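Local coordinates for protein FKBP-type peptidyl-prolyl cis-trans isomerase FkpA (Escherichia coli, PDB 1Q6H) that catalyses the cis-trans isomerization of peptide bonds preceding proline, thereby speeding protein folding, and also acts as a folding chaperone in the periplasm, at residues V144-T149 against E164-R169. Sequence-based numbering, arbitrary orientation.
Sequences VNYKGT and EPLSFR
V144 and L166 face each other as an antiparallel hydrogen-bonded pair, the single beta bridge between these segments. V144 N gives its hydrogen to L166 O at 2.9 Å, and L166 N returns one to V144 O at 2.8 Å. Beyond this pair the strands diverge, the short strand segments running at 108° to each other, and side chains take over. On the face carrying V144 and L166 the packing is tight. The branched V144 suits a buried strand position: with CG1 anti to the carbonyl carbon (chi1 -64°), CG2 takes the place between backbone N and carbonyl carbon and reaches F168 CE2 at 3.7 Å. L166 CB lies at the edge of the Y146 ring, in its plane, and with CG anti to the backbone N (chi1 -179°) the side chain carries CD2 to within 3.6 Å of Y146 CE1. Tyrosine fits here because its ring carbons give leucine an apolar surface while its hydroxyl hydrogen-bonds D157 and R162. Replacing Y146 with an alanine would probably open a gap beside L166 and leave D157 and R162 without their shared hydroxyl partner. The looser, more solvent-exposed side is at N145, whose OD1 merely touches P165 CA at 3.2 Å; proline, lacking an N-H, suits the loop leading into the strand. W177 joins Y146 and F168 in an aromatic cluster, consistent with the hydrophobic proline-binding pocket that FKBP domains hold against their curved antiparallel sheet.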
loop_
_atom_site.group_PDB
_atom_site.type_symbol
_atom_site.label_atom_id
_atom_site.label_comp_id
_atom_site.label_asym_id
_atom_site.label_seq_id
_atom_site.Cartn_x
_atom_site.Cartn_y
_atom_site.Cartn_z
ATOM N N VAL A 144 6.416 15.790 36.731
ATOM C CA VAL A 144 7.842 15.623 36.642
ATOM C C VAL A 144 8.483 16.255 35.423
ATOM O O VAL A 144 7.877 16.391 34.384
ATOM C CB VAL A 144 8.235 14.131 36.558
ATOM C CG1 VAL A 144 7.856 13.368 37.817
ATOM C CG2 VAL A 144 7.587 13.469 35.342
ATOM N N ASN A 145 9.747 16.606 35.582
ATOM C CA ASN A 145 10.577 16.910 34.465
ATOM C C ASN A 145 11.513 15.702 34.378
ATOM O O ASN A 145 11.904 15.116 35.398
ATOM C CB ASN A 145 11.361 18.199 34.690
ATOM C CG ASN A 145 10.542 19.427 34.423
ATOM O OD1 ASN A 145 9.758 19.477 33.476
ATOM N ND2 ASN A 145 10.731 20.437 35.242
ATOM N N TYR A 146 11.862 15.301 33.171
ATOM C CA TYR A 146 12.769 14.192 33.045
ATOM C C TYR A 146 13.436 14.171 31.725
ATOM O O TYR A 146 12.962 14.769 30.771
ATOM C CB TYR A 146 12.030 12.869 33.189
ATOM C CG TYR A 146 11.029 12.655 32.100
ATOM C CD1 TYR A 146 9.753 13.146 32.220
ATOM C CD2 TYR A 146 11.367 11.966 30.943
ATOM C CE1 TYR A 146 8.831 12.972 31.218
ATOM C CE2 TYR A 146 10.464 11.773 29.957
ATOM C CZ TYR A 146 9.190 12.283 30.089
ATOM O OH TYR A 146 8.281 12.123 29.076
ATOM N N LYS A 147 14.539 13.441 31.694
ATOM C CA LYS A 147 15.229 13.130 30.465
ATOM C C LYS A 147 15.446 11.611 30.426
ATOM O O LYS A 147 15.879 11.004 31.429
ATOM C CB LYS A 147 16.531 13.885 30.417
ATOM C CG LYS A 147 17.405 13.475 29.312
ATOM C CD LYS A 147 18.636 14.337 29.271
ATOM C CE LYS A 147 19.796 13.719 29.999
ATOM N NZ LYS A 147 21.059 14.262 29.367
ATOM N N GLY A 148 15.129 11.006 29.283
ATOM C CA GLY A 148 15.263 9.565 29.098
ATOM C C GLY A 148 16.274 9.188 28.022
ATOM O O GLY A 148 16.148 9.634 26.871
ATOM N N THR A 149 17.294 8.406 28.395
ATOM C CA THR A 149 18.311 7.950 27.456
ATOM C C THR A 149 18.478 6.432 27.478
ATOM O O THR A 149 18.215 5.772 28.480
ATOM C CB THR A 149 19.695 8.542 27.760
ATOM O OG1 THR A 149 20.068 8.221 29.098
ATOM C CG2 THR A 149 19.707 10.071 27.726
ATOM N N GLU A 164 7.247 22.085 29.247
ATOM C CA GLU A 164 6.394 21.825 30.392
ATOM C C GLU A 164 6.686 20.472 30.967
ATOM O O GLU A 164 7.089 19.559 30.274
ATOM C CB GLU A 164 4.909 21.867 29.984
ATOM C CG GLU A 164 4.500 20.755 29.024
ATOM C CD GLU A 164 3.084 20.915 28.478
ATOM O OE1 GLU A 164 2.537 22.026 28.546
ATOM O OE2 GLU A 164 2.525 19.924 27.963
ATOM N N PRO A 165 6.438 20.325 32.251
ATOM C CA PRO A 165 6.601 19.041 32.904
ATOM C C PRO A 165 5.513 18.062 32.456
ATOM O O PRO A 165 4.509 18.478 31.927
ATOM C CB PRO A 165 6.438 19.385 34.364
ATOM C CG PRO A 165 5.660 20.599 34.392
ATOM C CD PRO A 165 5.972 21.378 33.160
ATOM N N LEU A 166 5.745 16.775 32.641
ATOM C CA LEU A 166 4.754 15.760 32.305
ATOM C C LEU A 166 3.937 15.414 33.537
ATOM O O LEU A 166 4.486 15.206 34.604
ATOM C CB LEU A 166 5.449 14.506 31.796
ATOM C CG LEU A 166 4.536 13.344 31.388
ATOM C CD1 LEU A 166 3.848 13.669 30.074
ATOM C CD2 LEU A 166 5.323 12.021 31.289
ATOM N N SER A 167 2.625 15.338 33.380
ATOM C CA SER A 167 1.755 14.968 34.475
ATOM C C SER A 167 1.091 13.614 34.205
ATOM O O SER A 167 0.555 13.404 33.115
ATOM C CB SER A 167 0.707 16.054 34.665
ATOM O OG SER A 167 -0.346 15.580 35.469
ATOM N N PHE A 168 1.151 12.697 35.179
ATOM C CA PHE A 168 0.488 11.395 35.062
ATOM C C PHE A 168 0.158 10.715 36.386
ATOM O O PHE A 168 0.726 11.045 37.417
ATOM C CB PHE A 168 1.342 10.437 34.264
ATOM C CG PHE A 168 2.727 10.262 34.795
ATOM C CD1 PHE A 168 3.003 9.291 35.751
ATOM C CD2 PHE A 168 3.761 11.039 34.323
ATOM C CE1 PHE A 168 4.284 9.103 36.224
ATOM C CE2 PHE A 168 5.053 10.861 34.795
ATOM C CZ PHE A 168 5.308 9.892 35.752
ATOM N N ARG A 169 -0.768 9.767 36.333
ATOM C CA ARG A 169 -1.124 8.976 37.505
ATOM C C ARG A 169 0.027 7.984 37.728
ATOM O O ARG A 169 0.538 7.353 36.795
ATOM C CB ARG A 169 -2.478 8.288 37.323
ATOM C CG ARG A 169 -3.628 9.288 37.032
ATOM C CD ARG A 169 -5.007 8.652 36.820
ATOM N NE ARG A 169 -5.055 7.791 35.637
ATOM C CZ ARG A 169 -5.309 8.204 34.409
ATOM N NH1 ARG A 169 -5.551 9.483 34.153
ATOM N NH2 ARG A 169 -5.357 7.333 33.419
#